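Local coordinates for protein putative Zn-dependent exopeptidase (Bacteroides vulgatus ATCC 8482, PDB 3GUX) that is probably a zinc-dependent exopeptidase of the M28 family, an aminopeptidase expected to remove residues from the amino-terminal end of peptides, at residues Tyr32-Val35 with Gln36-Gly40; Tyr217-Arg220 with Thr221-Glu225. All blocks are in the same frame, centred on the assembly; numbering follows the deposited sequence.

Contact 1 (Tyr32-Val35 with Gln36-Gly40)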
# COMPACT_ATOMS: atom_id res chain seq x y z
N TYR A 32 -12.41 -8.15 -0.66
CA TYR A 32 -11.95 -7.17 0.34
C TYR A 32 -12.22 -5.76 -0.17
O TYR A 32 -12.53 -4.89 0.60
CB TYR A 32 -10.46 -7.34 0.70
CG TYR A 32 -10.08 -8.71 1.22
CD1 TYR A 32 -10.91 -9.42 2.11
CD2 TYR A 32 -8.89 -9.29 0.86
CE1 TYR A 32 -10.54 -10.68 2.58
CE2 TYR A 32 -8.51 -10.53 1.32
CZ TYR A 32 -9.34 -11.21 2.18
OH TYR A 32 -8.96 -12.44 2.61
N ILE A 33 -12.13 -5.55 -1.48
CA ILE A 33 -12.47 -4.26 -2.05
C ILE A 33 -13.97 -4.01 -1.90
O ILE A 33 -14.38 -2.92 -1.45
CB ILE A 33 -12.03 -4.13 -3.50
CG1 ILE A 33 -10.49 -4.20 -3.55
CG2 ILE A 33 -12.62 -2.81 -4.10
CD1 ILE A 33 -9.85 -4.39 -4.90
N GLN A 34 -14.78 -5.02 -2.23
CA GLN A 34 -16.23 -4.89 -2.16
C GLN A 34 -16.71 -4.62 -0.71
O GLN A 34 -17.60 -3.82 -0.49
CB GLN A 34 -16.87 -6.13 -2.76
CG GLN A 34 -18.40 -6.11 -2.73
CD GLN A 34 -18.96 -5.03 -3.62
OE1 GLN A 34 -18.85 -5.12 -4.84
NE2 GLN A 34 -19.55 -3.99 -3.02
N VAL A 35 -16.10 -5.28 0.28
CA VAL A 35 -16.49 -5.06 1.69
C VAL A 35 -16.19 -3.63 2.14
O VAL A 35 -16.93 -3.06 2.93
CB VAL A 35 -15.79 -6.07 2.65
CG1 VAL A 35 -16.02 -5.68 4.09
CG2 VAL A 35 -16.28 -7.51 2.37
N GLN A 36 -15.11 -3.04 1.63
CA GLN A 36 -14.80 -1.66 1.97
C GLN A 36 -15.80 -0.73 1.33
O GLN A 36 -16.33 0.17 1.98
CB GLN A 36 -13.40 -1.24 1.51
CG GLN A 36 -12.26 -1.97 2.21
CD GLN A 36 -10.95 -1.71 1.51
OE1 GLN A 36 -10.36 -0.65 1.68
NE2 GLN A 36 -10.52 -2.65 0.67
N ALA A 37 -16.08 -1.01 0.06
CA ALA A 37 -17.02 -0.22 -0.71
C ALA A 37 -18.41 -0.27 -0.08
O ALA A 37 -19.10 0.72 -0.13
CB ALA A 37 -17.06 -0.71 -2.14
N ASP A 38 -18.78 -1.37 0.55
CA ASP A 38 -20.12 -1.50 1.14
C ASP A 38 -20.33 -0.64 2.36
O ASP A 38 -21.50 -0.43 2.73
CB ASP A 38 -20.44 -2.97 1.49
CG ASP A 38 -20.77 -3.81 0.24
OD1 ASP A 38 -20.98 -3.24 -0.85
OD2 ASP A 38 -20.84 -5.05 0.37
N PHE A 39 -19.26 -0.10 2.96
CA PHE A 39 -19.46 0.82 4.08
C PHE A 39 -19.92 2.17 3.59
O PHE A 39 -20.34 2.97 4.41
CB PHE A 39 -18.18 1.05 4.88
CG PHE A 39 -17.74 -0.15 5.62
CD1 PHE A 39 -18.44 -0.59 6.72
CD2 PHE A 39 -16.61 -0.81 5.24
CE1 PHE A 39 -18.02 -1.70 7.40
CE2 PHE A 39 -16.19 -1.93 5.93
CZ PHE A 39 -16.90 -2.36 7.01
N GLY A 40 -19.86 2.41 2.28
CA GLY A 40 -20.11 3.72 1.73
C GLY A 40 -18.75 4.40 1.68
O GLY A 40 -17.76 3.80 2.09

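Contact 2 (Tyr217-Arg220 with Thr221-Glu225)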
# COMPACT_ATOMS: atom_id res chain seq x y z
N TYR A 217 8.35 10.74 -9.23
CA TYR A 217 9.09 10.82 -7.95
C TYR A 217 9.80 9.49 -7.66
O TYR A 217 11.01 9.48 -7.33
CB TYR A 217 8.18 11.27 -6.80
CG TYR A 217 8.94 11.57 -5.54
CD1 TYR A 217 9.44 12.84 -5.28
CD2 TYR A 217 9.17 10.57 -4.59
CE1 TYR A 217 10.18 13.11 -4.11
CE2 TYR A 217 9.87 10.81 -3.44
CZ TYR A 217 10.36 12.08 -3.18
OH TYR A 217 11.06 12.27 -2.02
N SER A 218 9.08 8.39 -7.81
CA SER A 218 9.65 7.05 -7.63
C SER A 218 10.91 6.84 -8.51
O SER A 218 11.89 6.28 -8.05
CB SER A 218 8.63 5.95 -7.93
OG SER A 218 7.43 6.03 -7.11
N ALA A 219 10.86 7.33 -9.76
CA ALA A 219 11.92 7.19 -10.74
C ALA A 219 13.15 8.04 -10.46
O ALA A 219 14.17 7.87 -11.12
CB ALA A 219 11.38 7.51 -12.12
N ARG A 220 13.07 9.03 -9.56
CA ARG A 220 14.28 9.77 -9.18
C ARG A 220 14.74 9.46 -7.75
O ARG A 220 15.84 9.79 -7.38
CB ARG A 220 14.13 11.27 -9.42
CG ARG A 220 13.21 11.99 -8.54
CD ARG A 220 13.28 13.47 -8.90
NE ARG A 220 12.40 14.20 -8.00
CZ ARG A 220 12.75 14.70 -6.81
NH1 ARG A 220 13.99 14.59 -6.33
NH2 ARG A 220 11.84 15.33 -6.09
N THR A 221 13.89 8.84 -6.95
CA THR A 221 14.20 8.49 -5.58
C THR A 221 14.33 6.98 -5.33
O THR A 221 14.97 6.55 -4.32
CB THR A 221 13.07 9.02 -4.65
OG1 THR A 221 11.81 8.64 -5.22
CG2 THR A 221 13.14 10.53 -4.53
N ALA A 222 13.78 6.17 -6.26
CA ALA A 222 13.75 4.72 -6.10
C ALA A 222 13.82 3.94 -7.44
O ALA A 222 13.03 3.02 -7.63
CB ALA A 222 12.49 4.34 -5.32
N ARG A 223 14.74 4.32 -8.36
CA ARG A 223 14.79 3.66 -9.68
C ARG A 223 15.06 2.19 -9.58
O ARG A 223 14.35 1.40 -10.14
CB ARG A 223 15.88 4.20 -10.60
CG ARG A 223 15.64 5.55 -11.09
CD ARG A 223 16.53 5.98 -12.26
NE ARG A 223 16.17 5.27 -13.50
CZ ARG A 223 15.10 5.55 -14.26
NH1 ARG A 223 14.23 6.50 -13.93
NH2 ARG A 223 14.87 4.84 -15.36
N SER A 224 16.14 1.85 -8.89
CA SER A 224 16.58 0.49 -8.68
C SER A 224 15.42 -0.41 -8.26
O SER A 224 15.10 -1.40 -8.91
CB SER A 224 17.71 0.50 -7.63
OG SER A 224 17.97 -0.81 -7.18
N GLU A 225 14.72 0.03 -7.24
CA GLU A 225 13.58 -0.71 -6.70
C GLU A 225 12.42 -0.75 -7.69
O GLU A 225 11.84 -1.79 -7.93
CB GLU A 225 13.15 -0.12 -5.37
CG GLU A 225 14.24 -0.07 -4.30
CD GLU A 225 15.21 1.12 -4.42
OE1 GLU A 225 15.06 1.94 -5.37
OE2 GLU A 225 16.12 1.23 -3.56

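Contact 1 (Tyr32-Val35 with Gln36-Gly40)
Gln36 reaches back along its own helix to Tyr32, and Gln34 reaches forward to Asp38, in the last turns of the N-terminal helix 26-37 and the type I turn, Ala37 to Gly40, that leads out of it. The carbonyl of Tyr32 receives two donors from one residue. Gln36 NE2 lies 3.0 Å from Tyr32 O on a fairly straight bond (163°), coming from above the carbonyl plane, while the acceptor sits almost exactly in the plane of the amide; the backbone bond from Gln36 N to the same oxygen is weak. With CG anti to its own carbonyl carbon (chi1 -66°) and the chain extended beyond it, Gln36 lays CG along Tyr32 O on the way. Its amide nitrogen also donates to Ala131 O, at the start of helix 131-146, so this buried group ties two helices together.

Further along, Ala37 N donates to Ile33 O at 3.0 Å and Asp38 N to Gln34 O at 2.9 Å. Phe39 N and Gly40 N are taken up by Gln36 O and Ala37 O, the second closing the turn, and Gly40 leaves the helical region with positive phi. On the more exposed side, a bend at chi2 (66°) swings the Gln34 amide round to Asp38: Gln34 NE2 meets Asp38 OD1 at 2.7 Å from above the carboxylate plane, on a bent bond. Phe39 lies beside Val35 and also packs on Glu51 and Cys52 of helix 47-62. Phe39 CE2 is 4.2 Å from Val35 CG1. Phe39 CD2 stands 3.2 Å from Val35 O.

Contact 2 (Tyr217-Arg220 with Thr221-Glu225)
Thr221 touches Tyr217 with both branches of its side chain, and the methyl makes the apolar part of the contact. Thr221 CG2 lies over one face of the Tyr217 ring, 3.7 Å from its centroid and shifted toward the rim on the CZ and CE2 side, a CH-pi contact in which the two side chains cross at about a right angle. Tyr217 swings its ring under that methyl by holding CG opposite the backbone N (chi1 -171°). Beyond the ring, its hydroxyl is hydrogen-bonded to Asn258 of helix 253-260, which Thr221 touches as well.

Backbone bonds wind the chain into the short helix 218-221. Tyr217 O accepts from Arg220 N at 3.1 Å and from Thr221 N at 3.0 Å, the latter approaching nearly end-on to the carbonyl. Ser218 O takes Ala222 N at 2.6 Å and, weakly, Thr221 N. Ala222 then breaks from helical backbone angles and occupies the N-cap position of helix 223-236, so the segment is a kinked junction between two successive helices. The Ala222 methyl packs on Pro264 and on Val266 of strand 265-269.

Of the side-chain polar contacts, Thr221 OG1 is modelled as a donor to Tyr217 O, but at a separation so short that the exact geometry is doubtful. OG1 stands between its own backbone N and carbonyl carbon (chi1 48°). Ser218 OG bonds instead to Asp267 N. At the surface Arg223 NH1 is placed to donate to Ala219 O, with the oxygen at the edge of the guanidinium; Ala219 O crowds the Arg223 chain in the model, so this bond is less certain.

How the contacts relate
Contact 1 and contact 2 are separate local turns on opposite sides of the chain's centre, their own centres 32 Å apart and their nearest atoms about 20 Å apart. The centre of contact 1 lies about 17 Å, and that of contact 2 about 16 Å, from the centre of the chain. Contact 1 ends the first helix, which packs on helices 47-62 and 131-146; contact 2 joins helix 218-221 to helix 223-236 next to helix 253-260 and strand 265-269, an outermost strand of the mixed central sheet. Residues 217-225 belong to the M28 peptidase region. Both contacts lie in the helical part of the alpha/beta fold, outside the central sheet.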